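Local coordinates for hemolysin-related protein (Vibrio cholerae serotype O1, PDB 6MLT), which serves as a secreted, metal-binding protein of the biofilm matrix and probably aids adhesion by binding carbohydrate through its beta-prism lectin domain, at residues Val276-Ser280 / Asn601-Ser605; Ala480-Thr484 / Trp566-Thr570; Asp486-Glu490 / Ser605-Arg609. All coordinates share one frame; numbering follows the deposited sequence.

Contact 1 (Val276-Ser280 / Asn601-Ser605)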
loop_
_atom_site.group_PDB
_atom_site.type_symbol
_atom_site.label_atom_id
_atom_site.label_comp_id
_atom_site.label_asym_id
_atom_site.label_seq_id
_atom_site.Cartn_x
_atom_site.Cartn_y
_atom_site.Cartn_z
ATOM N N VAL A 276 15.488 0.117 -2.321
ATOM C CA VAL A 276 14.143 0.320 -1.798
ATOM C C VAL A 276 13.369 1.146 -2.811
ATOM O O VAL A 276 13.953 1.904 -3.591
ATOM C CB VAL A 276 14.189 1.005 -0.406
ATOM C CG1 VAL A 276 14.785 2.403 -0.512
ATOM C CG2 VAL A 276 12.799 1.066 0.230
ATOM N N GLN A 277 12.047 0.975 -2.811
ATOM C CA GLN A 277 11.154 1.694 -3.701
ATOM C C GLN A 277 9.967 2.220 -2.916
ATOM O O GLN A 277 9.661 1.750 -1.817
ATOM C CB GLN A 277 10.604 0.805 -4.831
ATOM C CG GLN A 277 11.394 -0.434 -5.128
ATOM C CD GLN A 277 11.278 -1.520 -4.050
ATOM O OE1 GLN A 277 10.308 -1.586 -3.298
ATOM N NE2 GLN A 277 12.286 -2.364 -3.975
ATOM N N ALA A 278 9.304 3.207 -3.510
ATOM C CA ALA A 278 7.956 3.603 -3.136
ATOM C C ALA A 278 7.036 3.287 -4.308
ATOM O O ALA A 278 7.434 3.418 -5.470
ATOM C CB ALA A 278 7.885 5.093 -2.770
ATOM N N VAL A 279 5.820 2.840 -4.002
ATOM C CA VAL A 279 4.849 2.431 -5.010
ATOM C C VAL A 279 3.541 3.143 -4.700
ATOM O O VAL A 279 3.005 3.002 -3.594
ATOM C CB VAL A 279 4.647 0.906 -5.019
ATOM C CG1 VAL A 279 3.672 0.497 -6.121
ATOM C CG2 VAL A 279 5.993 0.192 -5.164
ATOM N N SER A 280 3.026 3.907 -5.653
ATOM C CA SER A 280 1.865 4.731 -5.332
ATOM C C SER A 280 1.224 5.254 -6.611
ATOM O O SER A 280 1.643 4.931 -7.728
ATOM C CB SER A 280 2.262 5.885 -4.413
ATOM O OG SER A 280 1.128 6.383 -3.740
ATOM N N ASN A 601 -3.561 0.758 -2.012
ATOM C CA ASN A 601 -2.634 0.271 -3.031
ATOM C C ASN A 601 -1.395 1.159 -3.127
ATOM O O ASN A 601 -0.998 1.606 -4.206
ATOM C CB ASN A 601 -3.324 0.150 -4.390
ATOM C CG ASN A 601 -2.519 -0.686 -5.365
ATOM O OD1 ASN A 601 -1.668 -1.475 -4.955
ATOM N ND2 ASN A 601 -2.784 -0.523 -6.659
ATOM N N SER A 602 -0.768 1.401 -1.978
ATOM C CA SER A 602 0.461 2.177 -1.925
ATOM C C SER A 602 1.433 1.515 -0.960
ATOM O O SER A 602 1.053 0.671 -0.145
ATOM C CB SER A 602 0.202 3.626 -1.490
ATOM O OG SER A 602 -0.175 3.679 -0.123
ATOM N N PHE A 603 2.695 1.921 -1.057
ATOM C CA PHE A 603 3.742 1.420 -0.179
ATOM C C PHE A 603 4.765 2.530 0.007
ATOM O O PHE A 603 5.280 3.080 -0.970
ATOM C CB PHE A 603 4.385 0.153 -0.755
ATOM C CG PHE A 603 4.864 -0.810 0.291
ATOM C CD1 PHE A 603 6.068 -0.596 0.944
ATOM C CD2 PHE A 603 4.107 -1.925 0.635
ATOM C CE1 PHE A 603 6.508 -1.471 1.912
ATOM C CE2 PHE A 603 4.549 -2.806 1.606
ATOM C CZ PHE A 603 5.747 -2.579 2.246
ATOM N N ARG A 604 5.027 2.863 1.273
ATOM C CA ARG A 604 5.862 3.999 1.664
ATOM C C ARG A 604 5.310 5.320 1.126
ATOM O O ARG A 604 6.056 6.228 0.766
ATOM C CB ARG A 604 7.322 3.770 1.254
ATOM C CG ARG A 604 8.101 2.964 2.325
ATOM C CD ARG A 604 9.508 2.587 1.875
ATOM N NE ARG A 604 9.490 1.492 0.902
ATOM C CZ ARG A 604 9.696 0.212 1.192
ATOM N NH1 ARG A 604 9.949 -0.180 2.434
ATOM N NH2 ARG A 604 9.658 -0.686 0.224
ATOM N N SER A 605 3.985 5.440 1.118
ATOM C CA SER A 605 3.298 6.706 0.911
ATOM C C SER A 605 2.617 7.157 2.200
ATOM O O SER A 605 2.007 6.348 2.909
ATOM C CB SER A 605 2.240 6.602 -0.192
ATOM O OG SER A 605 1.478 7.793 -0.234
#
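Val279 and Phe603 form a single antiparallel, hydrogen-bonded bridge, by which the C-terminal tail lies along the edge strand 277-279 of a four-stranded beta-propeller blade. Val279 N donates to Phe603 O at 3.1 Å, and Phe603 N returns the bond to Val279 O at 2.8 Å, so the backbone N and O of both residues are satisfied in this buried place. The same O atoms also receive CA-H...O contacts from Ala278 and Ser602. On its other edge the strand is paired with strand 443-448, where Ala278 bonds to Val446.

One residue farther on, at Arg604, the tail turns to a left-handed backbone conformation and the pairing passes from main chain to side chain. The arginine chain bends at its third torsion (-75°), which brings NE to Gln277 O at 2.7 Å with an N-H...O angle of 155°; NH2 adds a weak second bond to that oxygen. Arginine suits the position because its flat end can be bonded at the rim and packed on both faces: Val276 CG2 lies 3.3 Å above the centre of one face, and Phe603 CE1 sits over the opposite face nearer the rim. NH2 also donates to Ser224 O, and NH1 weakly to Tyr576 O, while the Gln277 amide is held by Ser225 OG on its oxygen and by Ser240 OG and Phe223 O on its nitrogen. At the far end Ser280 OG, hydrogen-bonded to Asp489, stands 3.7 Å from both Ser602 CB and Ser605 CB.

Contact 2 (Ala480-Thr484 / Trp566-Thr570). With NA (sodium ion), chain H; GOL (glycerol), chain K.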
loop_
_atom_site.group_PDB
_atom_site.type_symbol
_atom_site.label_atom_id
_atom_site.label_comp_id
_atom_site.label_asym_id
_atom_site.label_seq_id
_atom_site.Cartn_x
_atom_site.Cartn_y
_atom_site.Cartn_z
ATOM N N ALA A 480 6.701 8.874 -0.561
ATOM C CA ALA A 480 5.680 9.509 -1.383
ATOM C C ALA A 480 4.696 10.258 -0.498
ATOM O O ALA A 480 4.415 9.847 0.631
ATOM C CB ALA A 480 4.926 8.479 -2.225
ATOM N N TYR A 481 4.166 11.356 -1.032
ATOM C CA TYR A 481 3.131 12.137 -0.368
ATOM C C TYR A 481 2.550 13.131 -1.369
ATOM O O TYR A 481 3.264 13.644 -2.238
ATOM C CB TYR A 481 3.676 12.877 0.863
ATOM C CG TYR A 481 2.673 13.853 1.444
ATOM C CD1 TYR A 481 1.462 13.404 1.961
ATOM C CD2 TYR A 481 2.923 15.222 1.454
ATOM C CE1 TYR A 481 0.523 14.292 2.470
ATOM C CE2 TYR A 481 1.992 16.122 1.967
ATOM C CZ TYR A 481 0.794 15.648 2.468
ATOM O OH TYR A 481 -0.136 16.527 2.977
ATOM N N ASP A 482 1.251 13.404 -1.228
ATOM C CA ASP A 482 0.536 14.359 -2.080
ATOM C C ASP A 482 0.570 15.721 -1.397
ATOM O O ASP A 482 -0.336 16.088 -0.648
ATOM C CB ASP A 482 -0.896 13.894 -2.326
ATOM C CG ASP A 482 -1.697 14.872 -3.166
ATOM O OD1 ASP A 482 -1.094 15.786 -3.773
ATOM O OD2 ASP A 482 -2.935 14.740 -3.204
ATOM N N PHE A 483 1.638 16.481 -1.661
ATOM C CA PHE A 483 1.748 17.841 -1.138
ATOM C C PHE A 483 0.704 18.766 -1.749
ATOM O O PHE A 483 0.162 19.640 -1.061
ATOM C CB PHE A 483 3.137 18.415 -1.426
ATOM C CG PHE A 483 4.229 17.848 -0.578
ATOM C CD1 PHE A 483 4.470 18.351 0.687
ATOM C CD2 PHE A 483 5.054 16.849 -1.067
ATOM C CE1 PHE A 483 5.497 17.841 1.464
ATOM C CE2 PHE A 483 6.078 16.338 -0.300
ATOM C CZ PHE A 483 6.301 16.835 0.969
ATOM N N THR A 484 0.440 18.620 -3.045
ATOM C CA THR A 484 -0.372 19.602 -3.753
ATOM C C THR A 484 -1.862 19.388 -3.549
ATOM O O THR A 484 -2.639 20.316 -3.783
ATOM C CB THR A 484 -0.073 19.576 -5.255
ATOM O OG1 THR A 484 -0.447 18.303 -5.795
ATOM C CG2 THR A 484 1.411 19.842 -5.518
ATOM N N TRP A 566 -0.781 20.989 4.322
ATOM C CA TRP A 566 -0.435 19.656 3.832
ATOM C C TRP A 566 -1.448 18.681 4.419
ATOM O O TRP A 566 -1.293 18.206 5.547
ATOM C CB TRP A 566 0.999 19.302 4.208
ATOM C CG TRP A 566 2.025 20.129 3.477
ATOM C CD1 TRP A 566 1.820 20.904 2.363
ATOM C CD2 TRP A 566 3.411 20.268 3.810
ATOM N NE1 TRP A 566 2.998 21.508 1.984
ATOM C CE2 TRP A 566 3.986 21.139 2.860
ATOM C CE3 TRP A 566 4.222 19.747 4.822
ATOM C CZ2 TRP A 566 5.336 21.491 2.893
ATOM C CZ3 TRP A 566 5.561 20.100 4.850
ATOM C CH2 TRP A 566 6.103 20.963 3.892
ATOM N N ARG A 567 -2.479 18.376 3.637
ATOM C CA ARG A 567 -3.653 17.648 4.094
ATOM C C ARG A 567 -3.514 16.140 3.870
ATOM O O ARG A 567 -2.687 15.672 3.081
ATOM C CB ARG A 567 -4.899 18.149 3.360
ATOM C CG ARG A 567 -5.169 19.632 3.523
ATOM C CD ARG A 567 -6.455 20.045 2.806
ATOM N NE ARG A 567 -6.326 19.911 1.353
ATOM C CZ ARG A 567 -6.963 19.026 0.593
ATOM N NH1 ARG A 567 -7.832 18.154 1.111
ATOM N NH2 ARG A 567 -6.742 19.018 -0.714
ATOM N N ASN A 568 -4.345 15.386 4.594
ATOM C CA ASN A 568 -4.549 13.955 4.345
ATOM C C ASN A 568 -3.259 13.147 4.501
ATOM O O ASN A 568 -2.992 12.222 3.732
ATOM C CB ASN A 568 -5.160 13.731 2.962
ATOM C CG ASN A 568 -6.562 14.283 2.851
ATOM O OD1 ASN A 568 -7.287 14.376 3.841
ATOM N ND2 ASN A 568 -6.954 14.645 1.643
ATOM N N ALA A 569 -2.467 13.472 5.518
ATOM C CA ALA A 569 -1.255 12.725 5.826
ATOM C C ALA A 569 -1.467 11.803 7.023
ATOM O O ALA A 569 -2.197 12.128 7.967
ATOM C CB ALA A 569 -0.088 13.667 6.122
ATOM N N THR A 570 -0.795 10.653 6.982
ATOM C CA THR A 570 -0.886 9.676 8.059
ATOM C C THR A 570 -0.497 10.303 9.396
ATOM O O THR A 570 0.396 11.150 9.478
ATOM C CB THR A 570 0.026 8.478 7.774
ATOM O OG1 THR A 570 -0.118 7.500 8.813
ATOM C CG2 THR A 570 1.484 8.905 7.702
HETATM NA NA NA H . 0.037 15.963 -5.717
HETATM C C1 GOL K . -3.304 23.108 -0.684
HETATM O O1 GOL K . -2.396 22.684 0.305
HETATM C C2 GOL K . -3.950 21.870 -1.275
HETATM O O2 GOL K . -4.165 20.974 -0.221
HETATM C C3 GOL K . -5.287 22.198 -1.921
HETATM O O3 GOL K . -5.725 21.062 -2.624
HETATM O O HOH W 1 -2.764 16.145 0.353
HETATM O O HOH W 2 -2.166 18.773 0.610
#
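Tyr481 extends its ring with CG anti to the backbone N (chi1 171°), which carries the hydroxyl across to the backbone of Trp566 and Arg567; Trp566, with CG anti to its own carbonyl carbon (chi1 -69°), turns its indole back over Phe483. The two aromatic groups meet as a T-shaped pair: the edge of Phe483 points at the face of the six-membered indole ring, with centroids 4.9 Å apart and planes at 80°. The closest approach is Phe483 CD1 to Trp566 CE2, 3.6 Å. The other ring of the cluster, Tyr481, puts its CD2 edge over the centre of a face of Phe483, so phenylalanine is edge to one neighbour and face to the other. Ala569 is small enough to let its CB touch Tyr481 CE1 at 3.8 Å, and Val526 of strand 525-527 packs on Tyr481, Phe483 and Ala569.

Tyrosine suits its place by being apolar along its flank and polar at its end. Its OH donates to Arg567 O at 2.7 Å, arriving from above the carbonyl plane. A water bridges that same oxygen to Asp482 O, and a second water links Phe483 O to Arg567 N. Outside this, Arg567 NE holds glycerol O2 at 2.9 Å, probably a molecule from the crystallisation liquor.

On the far side, Asp482 OD1 (2.3 Å) and Thr484 OG1 (2.4 Å) bind a sodium ion, which Asp486, Ile488 and Glu490 also bind, in a short metal loop resembling those of FG-GAP repeats. The work is thus divided: sodium ligands set the loop, while apolar rings, the Tyr481 hydroxyl at the strand end and two waters from the loop hold it to 566-570.

Contact 3 (Asp486-Glu490 / Ser605-Arg609). With NA (sodium ion), chain H.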
loop_
_atom_site.group_PDB
_atom_site.type_symbol
_atom_site.label_atom_id
_atom_site.label_comp_id
_atom_site.label_asym_id
_atom_site.label_seq_id
_atom_site.Cartn_x
_atom_site.Cartn_y
_atom_site.Cartn_z
ATOM N N ASP A 486 -3.906 17.225 -5.193
ATOM C CA ASP A 486 -4.643 16.852 -6.395
ATOM C C ASP A 486 -4.877 15.350 -6.498
ATOM O O ASP A 486 -5.356 14.876 -7.531
ATOM C CB ASP A 486 -3.918 17.357 -7.647
ATOM C CG ASP A 486 -2.590 16.648 -7.907
ATOM O OD1 ASP A 486 -2.096 15.902 -7.031
ATOM O OD2 ASP A 486 -2.035 16.849 -9.011
ATOM N N GLY A 487 -4.561 14.594 -5.454
ATOM C CA GLY A 487 -4.764 13.160 -5.468
ATOM C C GLY A 487 -3.623 12.356 -6.053
ATOM O O GLY A 487 -3.694 11.118 -6.045
ATOM N N ILE A 488 -2.576 13.015 -6.549
ATOM C CA ILE A 488 -1.413 12.358 -7.138
ATOM C C ILE A 488 -0.216 12.601 -6.228
ATOM O O ILE A 488 0.077 13.747 -5.875
ATOM C CB ILE A 488 -1.136 12.881 -8.560
ATOM C CG1 ILE A 488 -2.395 12.739 -9.426
ATOM C CG2 ILE A 488 0.050 12.133 -9.184
ATOM C CD1 ILE A 488 -2.249 13.298 -10.835
ATOM N N ASP A 489 0.476 11.527 -5.850
ATOM C CA ASP A 489 1.616 11.652 -4.952
ATOM C C ASP A 489 2.798 12.291 -5.670
ATOM O O ASP A 489 3.049 12.026 -6.850
ATOM C CB ASP A 489 2.037 10.284 -4.412
ATOM C CG ASP A 489 1.169 9.800 -3.247
ATOM O OD1 ASP A 489 0.246 10.527 -2.820
ATOM O OD2 ASP A 489 1.424 8.676 -2.755
ATOM N N GLU A 490 3.504 13.155 -4.945
ATOM C CA GLU A 490 4.853 13.572 -5.282
ATOM C C GLU A 490 5.857 12.597 -4.659
ATOM O O GLU A 490 5.519 11.776 -3.801
ATOM C CB GLU A 490 5.107 15.006 -4.798
ATOM C CG GLU A 490 4.452 16.101 -5.649
ATOM C CD GLU A 490 2.938 16.223 -5.461
ATOM O OE1 GLU A 490 2.483 16.400 -4.309
ATOM O OE2 GLU A 490 2.198 16.147 -6.471
ATOM N N SER A 605 3.985 5.440 1.118
ATOM C CA SER A 605 3.298 6.706 0.911
ATOM C C SER A 605 2.617 7.157 2.200
ATOM O O SER A 605 2.007 6.348 2.909
ATOM C CB SER A 605 2.240 6.602 -0.192
ATOM O OG SER A 605 1.478 7.793 -0.234
ATOM N N ALA A 606 2.707 8.454 2.484
ATOM C CA ALA A 606 2.035 9.052 3.627
ATOM C C ALA A 606 0.603 9.475 3.331
ATOM O O ALA A 606 -0.099 9.915 4.248
ATOM C CB ALA A 606 2.825 10.272 4.119
ATOM N N THR A 607 0.151 9.366 2.084
ATOM C CA THR A 607 -1.133 9.940 1.694
ATOM C C THR A 607 -2.277 9.022 2.105
ATOM O O THR A 607 -2.330 7.862 1.689
ATOM C CB THR A 607 -1.175 10.179 0.188
ATOM O OG1 THR A 607 -0.087 11.027 -0.193
ATOM C CG2 THR A 607 -2.509 10.836 -0.225
ATOM N N ILE A 608 -3.208 9.549 2.897
ATOM C CA ILE A 608 -4.402 8.787 3.258
ATOM C C ILE A 608 -5.308 8.719 2.038
ATOM O O ILE A 608 -5.674 9.750 1.464
ATOM C CB ILE A 608 -5.125 9.421 4.455
ATOM C CG1 ILE A 608 -4.237 9.361 5.699
ATOM C CG2 ILE A 608 -6.471 8.717 4.714
ATOM C CD1 ILE A 608 -4.812 10.103 6.909
ATOM N N ARG A 609 -5.668 7.503 1.631
ATOM C CA ARG A 609 -6.507 7.289 0.459
ATOM C C ARG A 609 -7.666 6.370 0.808
ATOM O O ARG A 609 -7.487 5.371 1.511
ATOM C CB ARG A 609 -5.716 6.678 -0.700
ATOM C CG ARG A 609 -4.919 7.690 -1.466
ATOM C CD ARG A 609 -4.290 7.106 -2.721
ATOM N NE ARG A 609 -3.700 8.179 -3.511
ATOM C CZ ARG A 609 -2.455 8.619 -3.371
ATOM N NH1 ARG A 609 -1.640 8.057 -2.481
ATOM N NH2 ARG A 609 -2.022 9.615 -4.135
HETATM NA NA NA H . 0.037 15.963 -5.717
HETATM O O HOH W 3 -5.626 9.867 -4.493
#
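Asp489 OD1 is gripped by Thr607 OG1 at 2.7 Å and by Arg609 NH2 at 2.8 Å, the latter a salt bridge whose hydrogen bond is bent and weak; Arg609 NH1 adds a third, also weak. This ties the C-terminal tail to the metal-binding loop of a beta-propeller blade. The other oxygen, OD2, takes Ser605 OG at 2.7 Å and Arg609 NH1 at 3.1 Å from opposite faces of the carboxylate, and Ser280 OG besides. The carboxylate and guanidinium planes stand 58° apart, unlike a coplanar pair. So many donors round a buried aspartate would probably favour its ionised form.

Arg609 has an extended chain from CG to NE, long enough to reach the loop backbone too: NH2 donates almost straight (170°) to Gly487 O at 3.0 Å, and a water joins that oxygen to NE. Gly487 adopts a backbone turn in which a side chain would collide with the carbonyl of Asp486, so glycine suits the place. Asp486 OD1 and Ile488 O bind the sodium with Glu490, and that same OD1 accepts from Ile488 N in an Asx turn. Across from it Ser605 OG closes an ST turn, accepting from Thr607 N at 3.1 Å.

Overall arrangement
Contact 1 is wholly buried, its centre about 6 Å from the centre of the chain; contact 2 is largely buried but has its arginine and asparagine at the surface, and contact 3 is only partly buried. All three use the chain after strand 553-559, contacts 1 and 3 sharing Ser605. Contacts 2 and 3, with centres about 5 Å apart, meet on one sodium loop, which connects strands 478-481 and 490-494 of a single blade; contact 1 engages another blade. The chemistry follows the place: main-chain pairing and a sandwiched arginine inside, charged and hydroxyl groups round Asp489, aromatics and bridging waters in contact 2, with the sodium ligands divided between contacts 2 and 3.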